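Local coordinates for protein aminopeptidase N (Francisella tularensis subsp. tularensis, PDB 5DLL) that probably acts as a zinc-dependent M1-family aminopeptidase that trims amino acids from the N termini of intracellular peptides, at residues D65-K70 against G136-T141; F128-E133 against L198-A203; V155-D160 against A186-P191; I166-G171 against K278-F283. All blocks are in the same frame, centred on the assembly; numbering follows the deposited sequence.

Interaction 1. Residues D65-K70 against G136-T141; sequences DGVELK and GFRKIT. With NA (sodium ion), chain R.
The carboxylate of Asp65 lies flat over the guanidinium of Arg138, the two planes only 3° apart, with Asp65 CG 3.7 Å above the guanidinium plane. This stack joins two loops of the β-rich N-terminal domain of the M1 aminopeptidase: the link between strands 62-65 and 70-76, and the turn-rich run that follows strand 128-131. No N-H of the guanidinium points at the acid, so the long salt bridge between Asp65 OD2 and Arg138 NH2, 3.8 Å, works through charge alone. The directed bonds go to a third residue: Arg138 NE pairs with Asp145 OD2, while Asp65 OD2 accepts a hydrogen bond from Asp145 N, which makes Asp145 the piece that positions both partners. A chain bent at CG-CD (chi3 65°) swings the guanidinium back over Asp65 CB, and Val67 CG2 rests against that bend, 3.8 Å from Arg138 CD. One backbone bond crosses, Val67 N to Arg138 O at 3.1 Å. The aliphatic stem of Lys139 runs beside Val67, its CG 4.1 Å from Val67 CB. Leu69 packs against the other end of the turn with both methyls: CD1 sits 3.5 Å from Arg138 O, and CD2 reaches Ile140 O. The segment 136-141 finishes at a metal site, which has Thr106 OG1 and Val44 O among its other ligands and where Thr141 OG1 binds the sodium ion at 2.5 Å.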
loop_
_atom_site.group_PDB
_atom_site.type_symbol
_atom_site.label_atom_id
_atom_site.label_comp_id
_atom_site.label_asym_id
_atom_site.label_seq_id
_atom_site.Cartn_x
_atom_site.Cartn_y
_atom_site.Cartn_z
ATOM N N ASP A 65 -15.134 -24.497 -13.867
ATOM C CA ASP A 65 -13.679 -24.365 -13.887
ATOM C C ASP A 65 -13.056 -25.368 -12.911
ATOM O O ASP A 65 -13.553 -25.549 -11.796
ATOM C CB ASP A 65 -13.266 -22.939 -13.489
ATOM C CG ASP A 65 -13.850 -21.871 -14.411
ATOM O OD1 ASP A 65 -13.487 -21.848 -15.608
ATOM O OD2 ASP A 65 -14.661 -21.045 -13.931
ATOM N N GLY A 66 -11.967 -26.008 -13.324
ATOM C CA GLY A 66 -11.268 -26.971 -12.470
ATOM C C GLY A 66 -9.914 -27.348 -13.038
ATOM O O GLY A 66 -9.804 -27.659 -14.222
ATOM N N VAL A 67 -8.882 -27.319 -12.198
ATOM C CA VAL A 67 -7.505 -27.465 -12.663
ATOM C C VAL A 67 -6.710 -28.382 -11.735
ATOM O O VAL A 67 -6.712 -28.196 -10.522
ATOM C CB VAL A 67 -6.815 -26.083 -12.764
ATOM C CG1 VAL A 67 -5.344 -26.223 -13.130
ATOM C CG2 VAL A 67 -7.536 -25.207 -13.780
ATOM N N GLU A 68 -6.036 -29.367 -12.323
ATOM C CA GLU A 68 -5.228 -30.338 -11.581
ATOM C C GLU A 68 -6.083 -31.143 -10.593
ATOM O O GLU A 68 -5.695 -31.357 -9.445
ATOM C CB GLU A 68 -4.032 -29.646 -10.899
ATOM C CG GLU A 68 -3.039 -29.053 -11.900
ATOM C CD GLU A 68 -2.116 -27.990 -11.311
ATOM O OE1 GLU A 68 -1.792 -28.061 -10.106
ATOM O OE2 GLU A 68 -1.699 -27.081 -12.067
ATOM N N LEU A 69 -7.239 -31.602 -11.076
ATOM C CA LEU A 69 -8.215 -32.329 -10.256
ATOM C C LEU A 69 -8.427 -33.751 -10.772
ATOM O O LEU A 69 -8.715 -33.952 -11.954
ATOM C CB LEU A 69 -9.568 -31.604 -10.264
ATOM C CG LEU A 69 -9.581 -30.127 -9.868
ATOM C CD1 LEU A 69 -11.000 -29.586 -9.901
ATOM C CD2 LEU A 69 -8.958 -29.926 -8.496
ATOM N N LYS A 70 -8.298 -34.734 -9.884
ATOM C CA LYS A 70 -8.640 -36.112 -10.222
ATOM C C LYS A 70 -10.100 -36.347 -9.846
ATOM O O LYS A 70 -10.436 -36.386 -8.668
ATOM C CB LYS A 70 -7.727 -37.100 -9.494
ATOM C CG LYS A 70 -7.803 -38.514 -10.044
ATOM C CD LYS A 70 -7.003 -39.485 -9.195
ATOM C CE LYS A 70 -7.288 -40.924 -9.591
ATOM N NZ LYS A 70 -6.766 -41.885 -8.583
ATOM N N GLY A 136 -7.568 -19.322 -7.620
ATOM C CA GLY A 136 -6.979 -20.504 -7.008
ATOM C C GLY A 136 -7.977 -21.511 -6.470
ATOM O O GLY A 136 -7.585 -22.596 -6.063
ATOM N N PHE A 137 -9.263 -21.172 -6.446
ATOM C CA PHE A 137 -10.260 -22.104 -5.907
ATOM C C PHE A 137 -10.539 -23.252 -6.864
ATOM O O PHE A 137 -10.793 -24.373 -6.423
ATOM C CB PHE A 137 -11.572 -21.400 -5.552
ATOM C CG PHE A 137 -12.565 -22.297 -4.853
ATOM C CD1 PHE A 137 -12.359 -22.681 -3.538
ATOM C CD2 PHE A 137 -13.698 -22.758 -5.510
ATOM C CE1 PHE A 137 -13.261 -23.504 -2.887
ATOM C CE2 PHE A 137 -14.602 -23.578 -4.863
ATOM C CZ PHE A 137 -14.385 -23.953 -3.550
ATOM N N ARG A 138 -10.490 -22.974 -8.167
ATOM C CA ARG A 138 -10.650 -24.019 -9.187
ATOM C C ARG A 138 -9.631 -25.159 -9.060
ATOM O O ARG A 138 -9.905 -26.267 -9.504
ATOM C CB ARG A 138 -10.597 -23.421 -10.596
ATOM C CG ARG A 138 -9.248 -22.843 -11.002
ATOM C CD ARG A 138 -9.321 -22.178 -12.367
ATOM N NE ARG A 138 -10.207 -21.014 -12.363
ATOM C CZ ARG A 138 -10.504 -20.279 -13.434
ATOM N NH1 ARG A 138 -9.988 -20.576 -14.620
ATOM N NH2 ARG A 138 -11.324 -19.238 -13.321
ATOM N N LYS A 139 -8.474 -24.887 -8.448
ATOM C CA LYS A 139 -7.488 -25.926 -8.118
ATOM C C LYS A 139 -7.812 -26.738 -6.847
ATOM O O LYS A 139 -6.941 -27.447 -6.329
ATOM C CB LYS A 139 -6.093 -25.312 -7.949
ATOM C CG LYS A 139 -5.518 -24.646 -9.183
ATOM C CD LYS A 139 -4.042 -24.345 -8.972
ATOM C CE LYS A 139 -3.451 -23.534 -10.116
ATOM N NZ LYS A 139 -2.017 -23.198 -9.872
ATOM N N ILE A 140 -9.040 -26.630 -6.338
ATOM C CA ILE A 140 -9.450 -27.363 -5.137
ATOM C C ILE A 140 -10.616 -28.289 -5.458
ATOM O O ILE A 140 -10.578 -29.472 -5.132
ATOM C CB ILE A 140 -9.818 -26.402 -3.988
ATOM C CG1 ILE A 140 -8.597 -25.554 -3.612
ATOM C CG2 ILE A 140 -10.319 -27.179 -2.774
ATOM C CD1 ILE A 140 -8.869 -24.476 -2.589
ATOM N N THR A 141 -11.659 -27.740 -6.073
ATOM C CA THR A 141 -12.736 -28.546 -6.646
ATOM C C THR A 141 -13.329 -27.767 -7.813
ATOM O O THR A 141 -12.947 -26.617 -8.047
ATOM C CB THR A 141 -13.806 -28.938 -5.590
ATOM O OG1 THR A 141 -14.544 -30.099 -6.023
ATOM C CG2 THR A 141 -14.761 -27.783 -5.304
HETATM NA NA NA R . -15.543 -32.202 -5.274
#

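Interaction 2. Residues F128-E133 against L198-A203; sequences FSTQCE and LFALVA
The hydroxyl of Thr130 reaches across to the backbone of Leu201. Its OG1 sits between the backbone N and the carbonyl carbon (chi1 65°), which turns the oxygen across to accept a hydrogen bond from Leu201 N at 3.3 Å, 158° at the hydrogen. The same rotamer lays methyl CG2 on Leu201 CB, 3.8 Å away, so both branches of the threonine are used. Further along, where the chains diverge, Cys132 turns SG to the edge of the Phe199 ring, 4.1 Å from Phe199 CD1 and close to the ring plane, a sulfur-aromatic contact made at the rim and not over a face. Toward the other end, Phe128 and Ala203 form an antiparallel hydrogen-bonded pair, with Phe128 N to Ala203 O at 2.9 Å and Ala203 N to Phe128 O at 3.2 Å. Phe128 shares a face with the Ala203 methyl; its CD2 stands 4.2 Å from Ala203 CB, although the ring leads away from strand 201-204 to meet Tyr164. Strand 128-131 belongs to the N-terminal domain of the M1 peptidase, and the two strands are the central ones of a small antiparallel sheet in which 122-123 flanks 128-131 and 166-169 flanks 201-204. Phe199 and Leu201 cover Val155 and Ile157 of strand 150-160 in the larger sheet, while Gln131 and Leu198 both touch Met275 of strand 274-275.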
loop_
_atom_site.group_PDB
_atom_site.type_symbol
_atom_site.label_atom_id
_atom_site.label_comp_id
_atom_site.label_asym_id
_atom_site.label_seq_id
_atom_site.Cartn_x
_atom_site.Cartn_y
_atom_site.Cartn_z
ATOM N N PHE A 128 -1.484 -27.142 6.404
ATOM C CA PHE A 128 -2.297 -26.882 5.223
ATOM C C PHE A 128 -2.753 -25.439 5.243
ATOM O O PHE A 128 -3.061 -24.890 6.297
ATOM C CB PHE A 128 -3.529 -27.784 5.181
ATOM C CG PHE A 128 -3.217 -29.234 4.971
ATOM C CD1 PHE A 128 -3.057 -29.746 3.693
ATOM C CD2 PHE A 128 -3.098 -30.094 6.052
ATOM C CE1 PHE A 128 -2.775 -31.088 3.501
ATOM C CE2 PHE A 128 -2.820 -31.436 5.861
ATOM C CZ PHE A 128 -2.661 -31.931 4.588
ATOM N N SER A 129 -2.807 -24.839 4.064
ATOM C CA SER A 129 -3.158 -23.434 3.923
ATOM C C SER A 129 -3.588 -23.201 2.485
ATOM O O SER A 129 -3.153 -23.917 1.591
ATOM C CB SER A 129 -1.953 -22.554 4.285
ATOM O OG SER A 129 -2.064 -21.260 3.714
ATOM N N THR A 130 -4.436 -22.203 2.264
ATOM C CA THR A 130 -4.951 -21.919 0.929
ATOM C C THR A 130 -4.587 -20.522 0.461
ATOM O O THR A 130 -4.018 -19.721 1.204
ATOM C CB THR A 130 -6.488 -22.022 0.883
ATOM O OG1 THR A 130 -7.050 -21.005 1.720
ATOM C CG2 THR A 130 -6.957 -23.387 1.345
ATOM N N GLN A 131 -4.925 -20.261 -0.795
ATOM C CA GLN A 131 -4.893 -18.929 -1.373
ATOM C C GLN A 131 -5.740 -19.002 -2.634
ATOM O O GLN A 131 -5.400 -19.733 -3.566
ATOM C CB GLN A 131 -3.461 -18.510 -1.708
ATOM C CG GLN A 131 -3.348 -17.243 -2.540
ATOM C CD GLN A 131 -3.982 -16.043 -1.868
ATOM O OE1 GLN A 131 -3.875 -15.868 -0.652
ATOM N NE2 GLN A 131 -4.644 -15.205 -2.658
ATOM N N CYS A 132 -6.847 -18.268 -2.658
ATOM C CA CYS A 132 -7.820 -18.408 -3.733
ATOM C C CYS A 132 -8.005 -17.170 -4.616
ATOM O O CYS A 132 -8.600 -17.278 -5.683
ATOM C CB CYS A 132 -9.155 -18.875 -3.156
ATOM S SG CYS A 132 -9.050 -20.508 -2.376
ATOM N N GLU A 133 -7.513 -16.006 -4.204
ATOM C CA GLU A 133 -7.523 -14.846 -5.102
ATOM C C GLU A 133 -6.314 -14.950 -6.026
ATOM O O GLU A 133 -5.214 -15.185 -5.538
ATOM C CB GLU A 133 -7.475 -13.525 -4.330
ATOM C CG GLU A 133 -7.551 -12.287 -5.226
ATOM C CD GLU A 133 -7.665 -10.983 -4.456
ATOM O OE1 GLU A 133 -7.190 -10.917 -3.306
ATOM O OE2 GLU A 133 -8.228 -10.014 -5.006
ATOM N N LEU A 198 -12.529 -15.621 -1.692
ATOM C CA LEU A 198 -12.458 -15.354 -0.253
ATOM C C LEU A 198 -12.577 -16.609 0.598
ATOM O O LEU A 198 -12.625 -16.520 1.829
ATOM C CB LEU A 198 -13.573 -14.397 0.155
ATOM C CG LEU A 198 -13.522 -13.053 -0.546
ATOM C CD1 LEU A 198 -14.836 -12.341 -0.318
ATOM C CD2 LEU A 198 -12.340 -12.232 -0.053
ATOM N N PHE A 199 -12.638 -17.772 -0.038
ATOM C CA PHE A 199 -12.652 -19.019 0.704
ATOM C C PHE A 199 -11.250 -19.278 1.254
ATOM O O PHE A 199 -10.251 -19.036 0.564
ATOM C CB PHE A 199 -13.107 -20.198 -0.166
ATOM C CG PHE A 199 -12.858 -21.528 0.472
ATOM C CD1 PHE A 199 -11.639 -22.174 0.303
ATOM C CD2 PHE A 199 -13.812 -22.109 1.285
ATOM C CE1 PHE A 199 -11.386 -23.384 0.921
ATOM C CE2 PHE A 199 -13.565 -23.323 1.904
ATOM C CZ PHE A 199 -12.353 -23.961 1.722
ATOM N N ALA A 200 -11.184 -19.767 2.492
ATOM C CA ALA A 200 -9.916 -20.183 3.090
ATOM C C ALA A 200 -10.065 -21.395 4.004
ATOM O O ALA A 200 -11.118 -21.614 4.619
ATOM C CB ALA A 200 -9.281 -19.030 3.850
ATOM N N LEU A 201 -8.988 -22.173 4.076
ATOM C CA LEU A 201 -8.881 -23.308 4.984
ATOM C C LEU A 201 -7.476 -23.326 5.570
ATOM O O LEU A 201 -6.505 -23.067 4.862
ATOM C CB LEU A 201 -9.156 -24.615 4.237
ATOM C CG LEU A 201 -8.971 -25.925 5.027
ATOM C CD1 LEU A 201 -9.963 -26.988 4.568
ATOM C CD2 LEU A 201 -7.542 -26.457 4.950
ATOM N N VAL A 202 -7.373 -23.624 6.862
ATOM C CA VAL A 202 -6.080 -23.809 7.523
ATOM C C VAL A 202 -6.158 -24.964 8.516
ATOM O O VAL A 202 -7.115 -25.066 9.284
ATOM C CB VAL A 202 -5.640 -22.543 8.285
ATOM C CG1 VAL A 202 -4.355 -22.808 9.066
ATOM C CG2 VAL A 202 -5.473 -21.367 7.331
ATOM N N ALA A 203 -5.141 -25.821 8.500
ATOM C CA ALA A 203 -5.043 -26.930 9.446
ATOM C C ALA A 203 -3.594 -27.134 9.876
ATOM O O ALA A 203 -2.709 -27.281 9.032
ATOM C CB ALA A 203 -5.596 -28.204 8.830
#

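Interaction 3. Residues V155-D160 against A186-P191; sequences VKIIAD and AVWKDP
Val155 and Trp188 face each other as an antiparallel hydrogen-bonded pair in the large mixed sheet of the N-terminal domain. The backbone bonds come first. Trp188 N gives a nearly straight bond to Val155 O at 2.8 Å, 172° at the hydrogen, and Val155 N returns a more bent one to Trp188 O at 3.0 Å. Two residues along, Ile157 and Ala186 repeat the pattern, Ile157 N to Ala186 O measuring 2.9 Å. Between these doubly bonded pairs lies the non-hydrogen-bonded pair Lys156 and Val187, where weaker CA-H···O contacts fill in: Lys156 CA is 3.3 Å from Ala186 O. Side-chain packing follows the alternation of the strands. On one face, Val187 CG2 lies across the Lys156 stem, 4.0 Å from its CG. On the other, Ile157 CD1 comes obliquely to the pyrrole side of the indole, 4.3 Å from Trp188 CD1. With CG beside the backbone N (chi1 -67°), Trp188 presents its ring to strand 166-169, where NE1 donates to Ile167 O. The chemistry is thus divided: four backbone bonds fix the register of the pair, the Val155, Ile157, Ala186 and Trp188 face is apolar and buried, and the indole N-H within it is satisfied by a carbonyl, whereas Lys156 and Val187 lie on a partly exposed face.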
loop_
_atom_site.group_PDB
_atom_site.type_symbol
_atom_site.label_atom_id
_atom_site.label_comp_id
_atom_site.label_asym_id
_atom_site.label_seq_id
_atom_site.Cartn_x
_atom_site.Cartn_y
_atom_site.Cartn_z
ATOM N N VAL A 155 -18.753 -25.916 5.482
ATOM C CA VAL A 155 -17.472 -26.581 5.244
ATOM C C VAL A 155 -17.110 -27.509 6.403
ATOM O O VAL A 155 -16.877 -27.036 7.509
ATOM C CB VAL A 155 -16.337 -25.533 5.071
ATOM C CG1 VAL A 155 -14.976 -26.208 4.914
ATOM C CG2 VAL A 155 -16.622 -24.602 3.895
ATOM N N LYS A 156 -17.057 -28.817 6.150
ATOM C CA LYS A 156 -16.529 -29.773 7.134
ATOM C C LYS A 156 -15.054 -30.050 6.850
ATOM O O LYS A 156 -14.642 -30.067 5.694
ATOM C CB LYS A 156 -17.322 -31.088 7.123
ATOM C CG LYS A 156 -16.961 -32.026 8.274
ATOM C CD LYS A 156 -17.606 -33.398 8.143
ATOM C CE LYS A 156 -19.125 -33.345 8.229
ATOM N NZ LYS A 156 -19.705 -34.698 8.454
ATOM N N ILE A 157 -14.267 -30.265 7.905
ATOM C CA ILE A 157 -12.846 -30.605 7.773
ATOM C C ILE A 157 -12.517 -31.818 8.639
ATOM O O ILE A 157 -12.718 -31.779 9.850
ATOM C CB ILE A 157 -11.927 -29.437 8.207
ATOM C CG1 ILE A 157 -12.262 -28.159 7.430
ATOM C CG2 ILE A 157 -10.459 -29.802 8.007
ATOM C CD1 ILE A 157 -11.478 -26.945 7.883
ATOM N N ILE A 158 -11.996 -32.879 8.020
ATOM C CA ILE A 158 -11.572 -34.086 8.740
ATOM C C ILE A 158 -10.053 -34.214 8.663
ATOM O O ILE A 158 -9.478 -34.038 7.597
ATOM C CB ILE A 158 -12.238 -35.347 8.151
ATOM C CG1 ILE A 158 -13.765 -35.198 8.176
ATOM C CG2 ILE A 158 -11.819 -36.586 8.930
ATOM C CD1 ILE A 158 -14.515 -36.272 7.418
ATOM N N ALA A 159 -9.406 -34.514 9.788
ATOM C CA ALA A 159 -7.939 -34.617 9.828
ATOM C C ALA A 159 -7.415 -35.324 11.083
ATOM O O ALA A 159 -8.176 -35.645 11.995
ATOM C CB ALA A 159 -7.318 -33.231 9.720
ATOM N N ASP A 160 -6.104 -35.554 11.111
ATOM C CA ASP A 160 -5.431 -36.159 12.258
ATOM C C ASP A 160 -5.377 -35.175 13.432
ATOM O O ASP A 160 -5.078 -33.997 13.242
ATOM C CB ASP A 160 -4.010 -36.581 11.855
ATOM C CG ASP A 160 -3.305 -37.397 12.927
ATOM O OD1 ASP A 160 -3.895 -38.382 13.422
ATOM O OD2 ASP A 160 -2.151 -37.060 13.268
ATOM N N ALA A 186 -14.466 -30.681 12.254
ATOM C CA ALA A 186 -15.044 -29.384 12.584
ATOM C C ALA A 186 -15.883 -28.898 11.404
ATOM O O ALA A 186 -15.506 -29.097 10.250
ATOM C CB ALA A 186 -13.948 -28.381 12.905
ATOM N N VAL A 187 -17.020 -28.275 11.695
ATOM C CA VAL A 187 -17.886 -27.736 10.660
ATOM C C VAL A 187 -17.953 -26.221 10.818
ATOM O O VAL A 187 -18.267 -25.719 11.900
ATOM C CB VAL A 187 -19.301 -28.342 10.727
ATOM C CG1 VAL A 187 -20.116 -27.937 9.502
ATOM C CG2 VAL A 187 -19.223 -29.859 10.832
ATOM N N TRP A 188 -17.647 -25.506 9.738
ATOM C CA TRP A 188 -17.641 -24.049 9.728
ATOM C C TRP A 188 -18.693 -23.532 8.760
ATOM O O TRP A 188 -18.579 -23.727 7.548
ATOM C CB TRP A 188 -16.266 -23.535 9.305
ATOM C CG TRP A 188 -15.186 -23.841 10.288
ATOM C CD1 TRP A 188 -14.422 -24.971 10.347
ATOM C CD2 TRP A 188 -14.747 -23.001 11.357
ATOM N NE1 TRP A 188 -13.536 -24.885 11.394
ATOM C CE2 TRP A 188 -13.715 -23.686 12.030
ATOM C CE3 TRP A 188 -15.130 -21.738 11.813
ATOM C CZ2 TRP A 188 -13.058 -23.147 13.132
ATOM C CZ3 TRP A 188 -14.480 -21.203 12.909
ATOM C CH2 TRP A 188 -13.452 -21.906 13.558
ATOM N N LYS A 189 -19.715 -22.873 9.296
ATOM C CA LYS A 189 -20.765 -22.272 8.478
ATOM C C LYS A 189 -20.551 -20.769 8.345
ATOM O O LYS A 189 -20.264 -20.089 9.326
ATOM C CB LYS A 189 -22.143 -22.556 9.083
ATOM C CG LYS A 189 -23.303 -21.971 8.296
ATOM C CD LYS A 189 -24.613 -22.674 8.623
ATOM C CE LYS A 189 -25.816 -21.876 8.143
ATOM N NZ LYS A 189 -25.717 -21.495 6.706
ATOM N N ASP A 190 -20.685 -20.267 7.122
ATOM C CA ASP A 190 -20.632 -18.835 6.832
ATOM C C ASP A 190 -21.921 -18.475 6.083
ATOM O O ASP A 190 -22.034 -18.725 4.881
ATOM C CB ASP A 190 -19.394 -18.502 5.989
ATOM C CG ASP A 190 -19.242 -17.008 5.710
ATOM O OD1 ASP A 190 -20.201 -16.238 5.918
ATOM O OD2 ASP A 190 -18.149 -16.600 5.271
ATOM N N PRO A 191 -22.894 -17.881 6.796
ATOM C CA PRO A 191 -24.239 -17.670 6.255
ATOM C C PRO A 191 -24.358 -16.620 5.160
ATOM O O PRO A 191 -25.386 -16.580 4.482
ATOM C CB PRO A 191 -25.048 -17.232 7.483
ATOM C CG PRO A 191 -24.052 -16.630 8.405
ATOM C CD PRO A 191 -22.759 -17.355 8.169
#

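Interaction 4. Residues I166-G171 against K278-F283; sequences IILSNG and KGLNIF
Leu280 overlaps the backbone of Leu168 and Ser169, its CD2 3.6 Å from Ser169 CA, with the Leu168 side chain at its flank, CB 4.2 Å away. A chi1 of -178° extends the leucine away from its own N and toward Ser169. Its strand follows the GAMEN motif of M1 peptidases, and the contact joins the catalytic domain to the outermost strand of a small antiparallel sheet carried by the N-terminal domain. The polar half of the contact belongs to Asn170. Its ND2 donates to Lys278 O at 2.8 Å and 166°, the acceptor lying almost in the amide plane. Since Asn170 OD1 takes a hydrogen bond from Ala200 N and ND2 gives a weak second one to Leu198 O, the amide is fixed in rotation from both ends. Lys278 itself sends its bent chain away toward helix 314-319, and its side chain is about 8 Å from that of the zinc ligand His313, so this interface lies close to the zinc site. Beside the asparagine, a water lies between two backbone carbonyls, 2.7 Å from Gly171 O and 2.9 Å from Gly279 O, close enough to bond to either.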
loop_
_atom_site.group_PDB
_atom_site.type_symbol
_atom_site.label_atom_id
_atom_site.label_comp_id
_atom_site.label_asym_id
_atom_site.label_seq_id
_atom_site.Cartn_x
_atom_site.Cartn_y
_atom_site.Cartn_z
ATOM N N ILE A 166 -5.679 -27.814 15.093
ATOM C CA ILE A 166 -6.354 -26.589 14.691
ATOM C C ILE A 166 -6.834 -26.768 13.262
ATOM O O ILE A 166 -6.021 -26.919 12.352
ATOM C CB ILE A 166 -5.407 -25.370 14.792
ATOM C CG1 ILE A 166 -4.941 -25.170 16.244
ATOM C CG2 ILE A 166 -6.067 -24.110 14.245
ATOM C CD1 ILE A 166 -6.055 -25.004 17.260
ATOM N N ILE A 167 -8.153 -26.768 13.075
ATOM C CA ILE A 167 -8.758 -26.939 11.750
ATOM C C ILE A 167 -9.799 -25.845 11.505
ATOM O O ILE A 167 -10.901 -25.884 12.050
ATOM C CB ILE A 167 -9.365 -28.354 11.559
ATOM C CG1 ILE A 167 -10.157 -28.810 12.791
ATOM C CG2 ILE A 167 -8.260 -29.369 11.278
ATOM C CD1 ILE A 167 -10.907 -30.108 12.581
ATOM N N LEU A 168 -9.428 -24.863 10.680
ATOM C CA LEU A 168 -10.194 -23.630 10.540
ATOM C C LEU A 168 -10.712 -23.415 9.125
ATOM O O LEU A 168 -10.140 -23.912 8.158
ATOM C CB LEU A 168 -9.327 -22.431 10.923
ATOM C CG LEU A 168 -8.483 -22.546 12.193
ATOM C CD1 LEU A 168 -7.715 -21.251 12.405
ATOM C CD2 LEU A 168 -9.341 -22.878 13.405
ATOM N N SER A 169 -11.806 -22.662 9.031
ATOM C CA SER A 169 -12.335 -22.175 7.762
ATOM C C SER A 169 -13.241 -20.981 8.044
ATOM O O SER A 169 -13.266 -20.483 9.166
ATOM C CB SER A 169 -13.091 -23.276 7.013
ATOM O OG SER A 169 -13.424 -22.847 5.699
ATOM N N ASN A 170 -13.992 -20.532 7.042
ATOM C CA ASN A 170 -14.770 -19.291 7.160
ATOM C C ASN A 170 -16.030 -19.434 8.018
ATOM O O ASN A 170 -16.754 -20.430 7.914
ATOM C CB ASN A 170 -15.178 -18.758 5.780
ATOM C CG ASN A 170 -14.067 -18.852 4.768
ATOM O OD1 ASN A 170 -13.910 -19.875 4.109
ATOM N ND2 ASN A 170 -13.296 -17.789 4.632
ATOM N N GLY A 171 -16.285 -18.417 8.842
ATOM C CA GLY A 171 -17.502 -18.329 9.643
ATOM C C GLY A 171 -17.349 -18.869 11.052
ATOM O O GLY A 171 -16.282 -18.766 11.664
ATOM N N LYS A 278 -12.754 -14.186 4.261
ATOM C CA LYS A 278 -13.868 -13.838 5.139
ATOM C C LYS A 278 -13.794 -14.572 6.481
ATOM O O LYS A 278 -13.853 -15.798 6.532
ATOM C CB LYS A 278 -15.195 -14.124 4.428
ATOM C CG LYS A 278 -16.460 -13.902 5.249
ATOM C CD LYS A 278 -16.632 -12.460 5.695
ATOM C CE LYS A 278 -18.044 -12.200 6.213
ATOM N NZ LYS A 278 -18.981 -11.850 5.107
ATOM N N GLY A 279 -13.634 -13.802 7.558
ATOM C CA GLY A 279 -13.589 -14.342 8.918
ATOM C C GLY A 279 -12.265 -14.989 9.289
ATOM O O GLY A 279 -12.082 -15.458 10.414
ATOM N N LEU A 280 -11.327 -14.992 8.347
ATOM C CA LEU A 280 -10.121 -15.801 8.457
ATOM C C LEU A 280 -9.040 -15.151 7.608
ATOM O O LEU A 280 -8.682 -15.632 6.539
ATOM C CB LEU A 280 -10.404 -17.241 8.001
ATOM C CG LEU A 280 -9.264 -18.264 8.075
ATOM C CD1 LEU A 280 -8.527 -18.223 9.404
ATOM C CD2 LEU A 280 -9.803 -19.658 7.816
ATOM N N ASN A 281 -8.549 -14.018 8.079
ATOM C CA ASN A 281 -7.508 -13.309 7.367
ATOM C C ASN A 281 -6.206 -14.066 7.559
ATOM O O ASN A 281 -6.003 -14.710 8.591
ATOM C CB ASN A 281 -7.394 -11.872 7.873
ATOM C CG ASN A 281 -8.637 -11.045 7.579
ATOM O OD1 ASN A 281 -9.586 -11.513 6.941
ATOM N ND2 ASN A 281 -8.633 -9.799 8.038
ATOM N N ILE A 282 -5.349 -14.022 6.547
ATOM C CA ILE A 282 -4.069 -14.715 6.586
ATOM C C ILE A 282 -3.004 -13.700 6.229
ATOM O O ILE A 282 -3.177 -12.907 5.301
ATOM C CB ILE A 282 -4.032 -15.919 5.615
ATOM C CG1 ILE A 282 -5.179 -16.891 5.932
ATOM C CG2 ILE A 282 -2.697 -16.658 5.707
ATOM C CD1 ILE A 282 -5.133 -18.194 5.159
ATOM N N PHE A 283 -1.912 -13.722 6.986
ATOM C CA PHE A 283 -0.837 -12.750 6.829
ATOM C C PHE A 283 0.504 -13.450 6.836
ATOM O O PHE A 283 0.653 -14.519 7.428
ATOM C CB PHE A 283 -0.825 -11.746 7.989
ATOM C CG PHE A 283 -2.063 -10.902 8.098
ATOM C CD1 PHE A 283 -3.176 -11.368 8.784
ATOM C CD2 PHE A 283 -2.102 -9.623 7.556
ATOM C CE1 PHE A 283 -4.317 -10.586 8.904
ATOM C CE2 PHE A 283 -3.240 -8.836 7.676
ATOM C CZ PHE A 283 -4.351 -9.320 8.346
HETATM O O HOH W 1 -14.659 -16.769 10.739
#

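Following the chain from the N terminus, 65-70 opens interaction 1 and 128-133 opens interaction 2 before 136-141 closes the first, so these two cross and touch through Phe137 and Phe199. Interaction 3 starts at 155-160 and closes at 186-191, nested inside the loop that interaction 2 completes at 198-203. Interaction 4 begins within interaction 3, at 166-171, and closes last at 278-283, crossing both 2 and 3; interaction 1 simply precedes 3 and 4. Strands 201-204 and 166-169 are sheet neighbours, coupling 2 to 4. Together, interactions 1 to 3 tie loops and two sheets of the N-terminal part, and interaction 4 joins it to the catalytic domain.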